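Local coordinates for protein SAG family member (Sag19) (Eimeria tenella, PDB 6ZZB) that is of unknown function but serves as a major surface antigen of the parasite, probably built on a fold related to that of CAP proteins, at residues A[51-56]-A[136-141]; A[124-129]-A[140-145]; A[191-196]-A[206-211]. One frame throughout, in Å; residues are numbered along the deposited sequence. Where two conformers were deposited one is given.

Contact 1: A[51-56]-A[136-141]; sequences EDCLAI and FNCNAL
C53 and C138 form a disulfide that ties helix 50-61 to the first turn of helix 138-155, two helices packed on one side of the sheet in what is consistent with a CAP-like α-β-α sandwich. The SG-SG bond measures 2.0 Å, and its torsion of 106° lies near the usual right angle. C138 brings its sulfur across with SG anti to the backbone N (chi1 -160°), while C53 keeps SG beside its own N.

The F136 ring meets the other helix by its edge. C53 SG lies near the ring plane, 4.2 Å from F136 CZ, a sulfur-aromatic contact made at the rim. D52 OD2 also comes to this edge, 3.2 Å from F136 CE2, with its carboxylate oblique to the ring. The C-H groups there carry partial positive charge, so the approach is probably mildly attractive. On the other flank I56 crosses the amide of N139, its CB 3.4 Å from N139 OD1; contacts of this OD1 are less certain, since N139 is modelled in two conformers.

Waters fill in for direct polar bonds, none of which spans the two segments. One water donates to D52 O and, in that conformer, to N139 OD1; it accepts from I56 N at 2.9 Å, serving an amide left without its helical bond by a kink. A second water donates to D52 O and accepts from N139 N. Behind this shell the helix start is N-capped by N137: A140 N donates to N137 OD1 over 3.1 Å, nearly straight at 166°, from above the carbonyl plane.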
loop_
_atom_site.group_PDB
_atom_site.type_symbol
_atom_site.label_atom_id
_atom_site.label_comp_id
_atom_site.label_asym_id
_atom_site.label_seq_id
_atom_site.Cartn_x
_atom_site.Cartn_y
_atom_site.Cartn_z
ATOM N N GLU A 51 11.424 -3.440 7.548
ATOM C CA GLU A 51 12.280 -4.652 7.564
ATOM C C GLU A 51 11.433 -5.926 7.642
ATOM O O GLU A 51 11.936 -6.991 7.259
ATOM C CB GLU A 51 13.249 -4.602 8.746
ATOM C CG GLU A 51 14.314 -3.541 8.629
ATOM C CD GLU A 51 13.929 -2.140 9.035
ATOM O OE1 GLU A 51 12.824 -1.957 9.587
ATOM O OE2 GLU A 51 14.729 -1.235 8.782
ATOM N N ASP A 52 10.244 -5.877 8.215
ATOM C CA ASP A 52 9.371 -7.060 8.305
ATOM C C ASP A 52 8.743 -7.366 6.949
ATOM O O ASP A 52 8.283 -8.523 6.775
ATOM C CB ASP A 52 8.286 -6.854 9.353
ATOM C CG ASP A 52 7.730 -8.172 9.842
ATOM O OD1 ASP A 52 8.549 -9.047 10.214
ATOM O OD2 ASP A 52 6.497 -8.372 9.755
ATOM N N CYS A 53 8.637 -6.394 6.066
ATOM C CA CYS A 53 7.857 -6.513 4.806
ATOM C C CYS A 53 8.755 -6.580 3.571
ATOM O O CYS A 53 8.263 -7.004 2.509
ATOM C CB CYS A 53 6.917 -5.324 4.674
ATOM S SG CYS A 53 5.652 -5.209 5.964
ATOM N N LEU A 54 10.015 -6.118 3.611
ATOM C CA LEU A 54 10.787 -5.893 2.364
ATOM C C LEU A 54 11.109 -7.245 1.704
ATOM O O LEU A 54 11.094 -7.271 0.480
ATOM C CB LEU A 54 12.039 -5.078 2.695
ATOM C CG LEU A 54 12.755 -4.388 1.545
ATOM C CD1 LEU A 54 11.817 -3.587 0.673
ATOM C CD2 LEU A 54 13.851 -3.484 2.116
ATOM N N ALA A 55 11.326 -8.300 2.472
ATOM C CA ALA A 55 11.641 -9.634 1.899
ATOM C C ALA A 55 10.483 -10.102 1.019
ATOM O O ALA A 55 10.752 -10.524 -0.122
ATOM C CB ALA A 55 11.940 -10.642 2.977
ATOM N N ILE A 56 9.256 -10.076 1.535
ATOM C CA ILE A 56 8.100 -10.576 0.730
ATOM C C ILE A 56 7.882 -9.636 -0.457
ATOM O O ILE A 56 7.628 -10.130 -1.574
ATOM C CB ILE A 56 6.832 -10.791 1.574
ATOM C CG1 ILE A 56 5.710 -11.417 0.731
ATOM C CG2 ILE A 56 6.318 -9.526 2.236
ATOM C CD1 ILE A 56 6.097 -12.688 0.041
ATOM N N PHE A 136 0.157 -9.485 13.747
ATOM C CA PHE A 136 0.682 -8.879 12.490
ATOM C C PHE A 136 1.648 -9.859 11.834
ATOM O O PHE A 136 2.617 -10.279 12.495
ATOM C CB PHE A 136 1.426 -7.562 12.755
ATOM C CG PHE A 136 2.029 -6.943 11.524
ATOM C CD1 PHE A 136 1.234 -6.226 10.647
ATOM C CD2 PHE A 136 3.365 -7.085 11.198
ATOM C CE1 PHE A 136 1.742 -5.679 9.492
ATOM C CE2 PHE A 136 3.888 -6.524 10.057
ATOM C CZ PHE A 136 3.080 -5.803 9.201
ATOM N N ASN A 137 1.425 -10.213 10.557
ATOM C CA ASN A 137 2.319 -11.087 9.770
ATOM C C ASN A 137 2.447 -10.453 8.381
ATOM O O ASN A 137 1.505 -10.608 7.596
ATOM C CB ASN A 137 1.753 -12.505 9.748
ATOM C CG ASN A 137 2.557 -13.491 8.933
ATOM O OD1 ASN A 137 3.447 -13.129 8.165
ATOM N ND2 ASN A 137 2.270 -14.769 9.150
ATOM N N CYS A 138 3.497 -9.699 8.142
ATOM C CA CYS A 138 3.595 -8.912 6.881
ATOM C C CYS A 138 3.606 -9.885 5.699
ATOM O O CYS A 138 2.945 -9.619 4.680
ATOM C CB CYS A 138 4.805 -7.997 6.764
ATOM S SG CYS A 138 4.437 -6.753 5.503
ATOM N N ASN A 139 4.337 -10.993 5.793
ATOM C CA ASN A 139 4.394 -12.020 4.724
ATOM C C ASN A 139 2.999 -12.498 4.369
ATOM O O ASN A 139 2.645 -12.479 3.153
ATOM C CB ASN A 139 5.210 -13.231 5.150
ATOM C CG ASN A 139 6.671 -12.885 5.127
ATOM O OD1 ASN A 139 7.020 -11.757 4.807
ATOM N ND2 ASN A 139 7.514 -13.837 5.467
ATOM N N ALA A 140 2.203 -12.877 5.353
ATOM C CA ALA A 140 0.850 -13.395 5.103
ATOM C C ALA A 140 -0.018 -12.271 4.516
ATOM O O ALA A 140 -0.764 -12.527 3.573
ATOM C CB ALA A 140 0.226 -13.976 6.336
ATOM N N LEU A 141 0.009 -11.076 5.094
ATOM C CA LEU A 141 -0.874 -9.990 4.633
ATOM C C LEU A 141 -0.529 -9.616 3.195
ATOM O O LEU A 141 -1.488 -9.450 2.372
ATOM C CB LEU A 141 -0.698 -8.785 5.538
ATOM C CG LEU A 141 -1.251 -8.966 6.951
ATOM C CD1 LEU A 141 -0.827 -7.772 7.802
ATOM C CD2 LEU A 141 -2.754 -9.130 6.965
HETATM O O HOH W 1 9.029 -9.931 4.436
HETATM O O HOH W 2 6.870 -10.878 7.754
#

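Contact 2: A[124-129]-A[140-145]; sequences PGLVIP and ALIQAT
I128 projects from strand 126-129 onto helix 140-145, and its terminal methyl is the centre of the packing. CD1 lies 3.5 Å from L141 O, touching the helix backbone itself, and 3.7 Å from T145 CG2, one turn further on. Because CG1 stands anti to the carbonyl carbon (chi1 -56°) and the chain then extends, CD1 reaches the groove bounded by L141, I142 and T145. The other branch takes a separate partner: I128 CG2 meets L141 CD2 at 4.0 Å. L141 O already accepts the helical bond from T145 N, so the methyl covers an oxygen that has a partner.

Away from this point the fit is slacker. L126 reaches this helix with CD1 alone, which is 4.2 Å from T145 CG2 and 4.3 Å from I142 CG1, both ordinary van der Waals spacings. The solvent side of the helix belongs to A140 and A144, which are exposed and do not touch the strand, while V127 and P129 direct their CB atoms away from the helix. T145 turns its methyl to the strand, with OG1 anti to the backbone N (chi1 -156°), and that hydroxyl is hydrogen-bonded to N176 and N179.

Strand and helix axes pass 9.7 Å apart at 110°, a steep crossing, in keeping with the few residues that meet. Helix 175-183 touches L126 and I128 through N179, helix 50-61 packs on I142, and strand 203-211 pairs with L126 and I128 by backbone hydrogen bonds, making this a helix-on-sheet interface.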
loop_
_atom_site.group_PDB
_atom_site.type_symbol
_atom_site.label_atom_id
_atom_site.label_comp_id
_atom_site.label_asym_id
_atom_site.label_seq_id
_atom_site.Cartn_x
_atom_site.Cartn_y
_atom_site.Cartn_z
ATOM N N PRO A 124 -1.229 7.673 -1.437
ATOM C CA PRO A 124 -0.929 6.606 -2.381
ATOM C C PRO A 124 0.012 5.585 -1.764
ATOM O O PRO A 124 1.052 5.965 -1.218
ATOM C CB PRO A 124 -0.277 7.314 -3.564
ATOM C CG PRO A 124 0.205 8.614 -3.033
ATOM C CD PRO A 124 -0.615 8.958 -1.816
ATOM N N GLY A 125 -0.386 4.338 -1.770
ATOM C CA GLY A 125 0.453 3.252 -1.309
ATOM C C GLY A 125 -0.347 1.999 -1.149
ATOM O O GLY A 125 -1.525 1.936 -1.560
ATOM N N LEU A 126 0.282 0.983 -0.591
ATOM C CA LEU A 126 -0.370 -0.280 -0.193
ATOM C C LEU A 126 -1.108 -0.066 1.118
ATOM O O LEU A 126 -0.555 0.523 2.056
ATOM C CB LEU A 126 0.673 -1.392 -0.109
ATOM C CG LEU A 126 0.215 -2.727 0.467
ATOM C CD1 LEU A 126 1.015 -3.858 -0.165
ATOM C CD2 LEU A 126 0.325 -2.721 1.994
ATOM N N VAL A 127 -2.346 -0.539 1.166
ATOM C CA VAL A 127 -3.201 -0.421 2.363
ATOM C C VAL A 127 -3.775 -1.786 2.673
ATOM O O VAL A 127 -4.494 -2.331 1.825
ATOM C CB VAL A 127 -4.315 0.608 2.148
ATOM C CG1 VAL A 127 -5.199 0.748 3.366
ATOM C CG2 VAL A 127 -3.746 1.937 1.735
ATOM N N ILE A 128 -3.552 -2.304 3.873
ATOM C CA ILE A 128 -4.168 -3.583 4.299
ATOM C C ILE A 128 -4.699 -3.436 5.714
ATOM O O ILE A 128 -3.922 -3.390 6.669
ATOM C CB ILE A 128 -3.193 -4.760 4.208
ATOM C CG1 ILE A 128 -2.607 -4.924 2.815
ATOM C CG2 ILE A 128 -3.885 -6.021 4.684
ATOM C CD1 ILE A 128 -1.535 -5.983 2.702
ATOM N N PRO A 129 -6.026 -3.383 5.889
ATOM C CA PRO A 129 -6.598 -3.490 7.229
ATOM C C PRO A 129 -6.508 -4.933 7.723
ATOM O O PRO A 129 -6.509 -5.853 6.914
ATOM C CB PRO A 129 -8.055 -3.077 7.034
ATOM C CG PRO A 129 -8.126 -2.467 5.652
ATOM C CD PRO A 129 -7.046 -3.172 4.855
ATOM N N ALA A 140 2.203 -12.877 5.353
ATOM C CA ALA A 140 0.850 -13.395 5.103
ATOM C C ALA A 140 -0.018 -12.271 4.516
ATOM O O ALA A 140 -0.764 -12.527 3.573
ATOM C CB ALA A 140 0.226 -13.976 6.336
ATOM N N LEU A 141 0.009 -11.076 5.094
ATOM C CA LEU A 141 -0.874 -9.990 4.633
ATOM C C LEU A 141 -0.529 -9.616 3.195
ATOM O O LEU A 141 -1.488 -9.450 2.372
ATOM C CB LEU A 141 -0.698 -8.785 5.538
ATOM C CG LEU A 141 -1.251 -8.966 6.951
ATOM C CD1 LEU A 141 -0.827 -7.772 7.802
ATOM C CD2 LEU A 141 -2.754 -9.130 6.965
ATOM N N ILE A 142 0.739 -9.416 2.867
ATOM C CA ILE A 142 1.109 -8.963 1.510
ATOM C C ILE A 142 0.915 -10.122 0.530
ATOM O O ILE A 142 0.419 -9.874 -0.576
ATOM C CB ILE A 142 2.503 -8.336 1.507
ATOM C CG1 ILE A 142 2.467 -7.024 2.301
ATOM C CG2 ILE A 142 2.999 -8.153 0.092
ATOM C CD1 ILE A 142 3.735 -6.205 2.233
ATOM N N GLN A 143 1.239 -11.352 0.899
ATOM C CA GLN A 143 0.961 -12.459 -0.049
ATOM C C GLN A 143 -0.542 -12.476 -0.339
ATOM O O GLN A 143 -0.915 -12.697 -1.492
ATOM C CB GLN A 143 1.407 -13.795 0.533
ATOM C CG GLN A 143 1.181 -14.966 -0.420
ATOM C CD GLN A 143 1.899 -14.834 -1.742
ATOM O OE1 GLN A 143 1.293 -14.610 -2.803
ATOM N NE2 GLN A 143 3.204 -14.964 -1.712
ATOM N N ALA A 144 -1.413 -12.307 0.644
ATOM C CA ALA A 144 -2.860 -12.429 0.434
ATOM C C ALA A 144 -3.311 -11.288 -0.479
ATOM O O ALA A 144 -4.170 -11.526 -1.352
ATOM C CB ALA A 144 -3.611 -12.434 1.730
ATOM N N THR A 145 -2.828 -10.052 -0.288
ATOM C CA THR A 145 -3.292 -8.937 -1.143
ATOM C C THR A 145 -2.784 -9.167 -2.549
ATOM O O THR A 145 -3.496 -8.812 -3.523
ATOM C CB THR A 145 -2.895 -7.562 -0.567
ATOM O OG1 THR A 145 -3.799 -6.578 -1.074
ATOM C CG2 THR A 145 -1.478 -7.146 -0.860
#

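Contact 3: A[191-196]-A[206-211]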
loop_
_atom_site.group_PDB
_atom_site.type_symbol
_atom_site.label_atom_id
_atom_site.label_comp_id
_atom_site.label_asym_id
_atom_site.label_seq_id
_atom_site.Cartn_x
_atom_site.Cartn_y
_atom_site.Cartn_z
ATOM N N VAL A 191 10.558 1.822 -0.388
ATOM C CA VAL A 191 9.284 1.631 0.347
ATOM C C VAL A 191 9.498 1.841 1.835
ATOM O O VAL A 191 10.543 1.494 2.368
ATOM C CB VAL A 191 8.674 0.265 0.008
ATOM C CG1 VAL A 191 9.538 -0.888 0.491
ATOM C CG2 VAL A 191 7.249 0.115 0.543
ATOM N N SER A 192 8.510 2.448 2.482
ATOM C CA SER A 192 8.431 2.551 3.945
ATOM C C SER A 192 7.091 1.993 4.405
ATOM O O SER A 192 6.066 2.510 3.946
ATOM C CB SER A 192 8.592 3.974 4.375
ATOM O OG SER A 192 8.503 4.062 5.797
ATOM N N CYS A 193 7.110 1.000 5.269
ATOM C CA CYS A 193 5.878 0.356 5.758
ATOM C C CYS A 193 5.716 0.611 7.249
ATOM O O CYS A 193 6.704 0.679 7.987
ATOM C CB CYS A 193 5.925 -1.144 5.552
ATOM S SG CYS A 193 5.992 -1.679 3.812
ATOM N N ALA A 194 4.476 0.720 7.698
ATOM C CA ALA A 194 4.173 0.857 9.121
ATOM C C ALA A 194 2.795 0.299 9.383
ATOM O O ALA A 194 1.949 0.270 8.457
ATOM C CB ALA A 194 4.259 2.298 9.556
ATOM N N ALA A 195 2.532 -0.133 10.594
ATOM C CA ALA A 195 1.200 -0.654 10.940
ATOM C C ALA A 195 0.823 -0.172 12.321
ATOM O O ALA A 195 1.690 -0.121 13.221
ATOM C CB ALA A 195 1.172 -2.148 10.906
ATOM N N THR A 196 -0.441 0.145 12.504
ATOM C CA THR A 196 -0.922 0.332 13.885
ATOM C C THR A 196 -0.829 -0.986 14.644
ATOM O O THR A 196 -0.955 -2.063 14.063
ATOM C CB THR A 196 -2.327 0.923 13.909
ATOM O OG1 THR A 196 -3.259 0.028 13.323
ATOM C CG2 THR A 196 -2.385 2.269 13.219
ATOM N N LEU A 206 -2.051 -1.629 8.033
ATOM C CA LEU A 206 -0.707 -1.613 7.426
ATOM C C LEU A 206 -0.734 -0.666 6.252
ATOM O O LEU A 206 -1.596 -0.823 5.357
ATOM C CB LEU A 206 -0.338 -3.021 6.983
ATOM C CG LEU A 206 0.914 -3.141 6.113
ATOM C CD1 LEU A 206 2.163 -2.750 6.870
ATOM C CD2 LEU A 206 1.047 -4.555 5.604
ATOM N N PHE A 207 0.211 0.257 6.217
ATOM C CA PHE A 207 0.398 1.185 5.091
ATOM C C PHE A 207 1.833 1.095 4.636
ATOM O O PHE A 207 2.735 1.238 5.469
ATOM C CB PHE A 207 0.063 2.610 5.499
ATOM C CG PHE A 207 0.224 3.605 4.388
ATOM C CD1 PHE A 207 -0.696 3.606 3.357
ATOM C CD2 PHE A 207 1.264 4.525 4.359
ATOM C CE1 PHE A 207 -0.566 4.509 2.309
ATOM C CE2 PHE A 207 1.399 5.388 3.282
ATOM C CZ PHE A 207 0.477 5.384 2.286
ATOM N N CYS A 208 2.048 0.925 3.346
ATOM C CA CYS A 208 3.394 1.012 2.750
ATOM C C CYS A 208 3.396 2.113 1.704
ATOM O O CYS A 208 2.600 2.068 0.750
ATOM C CB CYS A 208 3.811 -0.295 2.113
ATOM S SG CYS A 208 3.964 -1.721 3.204
ATOM N N TYR A 209 4.306 3.062 1.859
ATOM C CA TYR A 209 4.488 4.174 0.926
ATOM C C TYR A 209 5.643 3.849 -0.005
ATOM O O TYR A 209 6.751 3.566 0.479
ATOM C CB TYR A 209 4.773 5.490 1.657
ATOM C CG TYR A 209 4.785 6.646 0.702
ATOM C CD1 TYR A 209 3.594 7.167 0.254
ATOM C CD2 TYR A 209 5.944 7.192 0.187
ATOM C CE1 TYR A 209 3.541 8.164 -0.689
ATOM C CE2 TYR A 209 5.913 8.223 -0.719
ATOM C CZ TYR A 209 4.705 8.736 -1.144
ATOM O OH TYR A 209 4.639 9.766 -2.028
ATOM N N PHE A 210 5.380 3.894 -1.302
ATOM C CA PHE A 210 6.378 3.637 -2.351
ATOM C C PHE A 210 6.822 4.962 -2.959
ATOM O O PHE A 210 6.001 5.801 -3.288
ATOM C CB PHE A 210 5.783 2.733 -3.426
ATOM C CG PHE A 210 5.405 1.367 -2.916
ATOM C CD1 PHE A 210 4.211 1.160 -2.223
ATOM C CD2 PHE A 210 6.230 0.270 -3.109
ATOM C CE1 PHE A 210 3.869 -0.081 -1.734
ATOM C CE2 PHE A 210 5.874 -0.985 -2.635
ATOM C CZ PHE A 210 4.696 -1.168 -1.947
ATOM N N ILE A 211 8.144 5.113 -3.115
ATOM C CA ILE A 211 8.760 6.244 -3.839
ATOM C C ILE A 211 9.251 5.656 -5.150
ATOM O O ILE A 211 10.065 4.734 -5.099
ATOM C CB ILE A 211 9.890 6.873 -3.014
ATOM C CG1 ILE A 211 9.417 7.292 -1.624
ATOM C CG2 ILE A 211 10.532 8.028 -3.792
ATOM C CD1 ILE A 211 10.503 7.944 -0.794
#
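Segments 191-196 and 206-211 run antiparallel, their axes 4.4 Å apart with directions at 168°, joined by four backbone hydrogen bonds in the pairs S192-Y209 and A194-F207. The straightest runs from F207 N to A194 O, 2.8 Å long at 174°.

Between these pairs C193 and C208 occupy a non-hydrogen-bonded position, and their SG atoms form a cross-strand disulfide of 2.1 Å. Both sulfurs stand beside their own backbone N, which aims them at each other across the gap. Two pairs along, at the next non-hydrogen-bonded position, V191 CG2 sits over the centre of the F210 ring, 3.7 Å from its centroid, a CH-pi contact on the ring face. At the other end the tip of L206 leans toward the partner strand, CD1 coming 4.2 Å from A195 CB and 3.4 Å from A194 O.

The face bearing V191 and C193 packs on helix 50-61. The reverse face, with S192, A194, F207 and Y209, meets helices 77-86 and 97-105, and Y209 OH is hydrogen-bonded to S83 OG. Helices on both faces of a disulfide-bridged β-hairpin fit the central layer of a CAP-like α-β-α sandwich.

In the fold
Contacts 2 and 3 lie in the core, each about 6 Å from the centre of the chain, and contact 1 lies farther out at about 12 Å; their centres are about 9 to 11 Å apart. Contacts 1 and 2 share A140 and L141 on helix 138-155. Contact 2 meets contact 3 through the sheet, where strands 126-131 and 203-211 are antiparallel neighbours. Contact 1 reaches the hairpin by packing, with C53 CB 3.9 Å from C193 SG, so the two disulfides lie close together. Along the chain contacts 1 and 2 close on helix 138-155 before contact 3 opens. Contact 1 bridges about 80 residues, while the others join nearby elements, which places helices 50-61 and 138-155 against the same sheet.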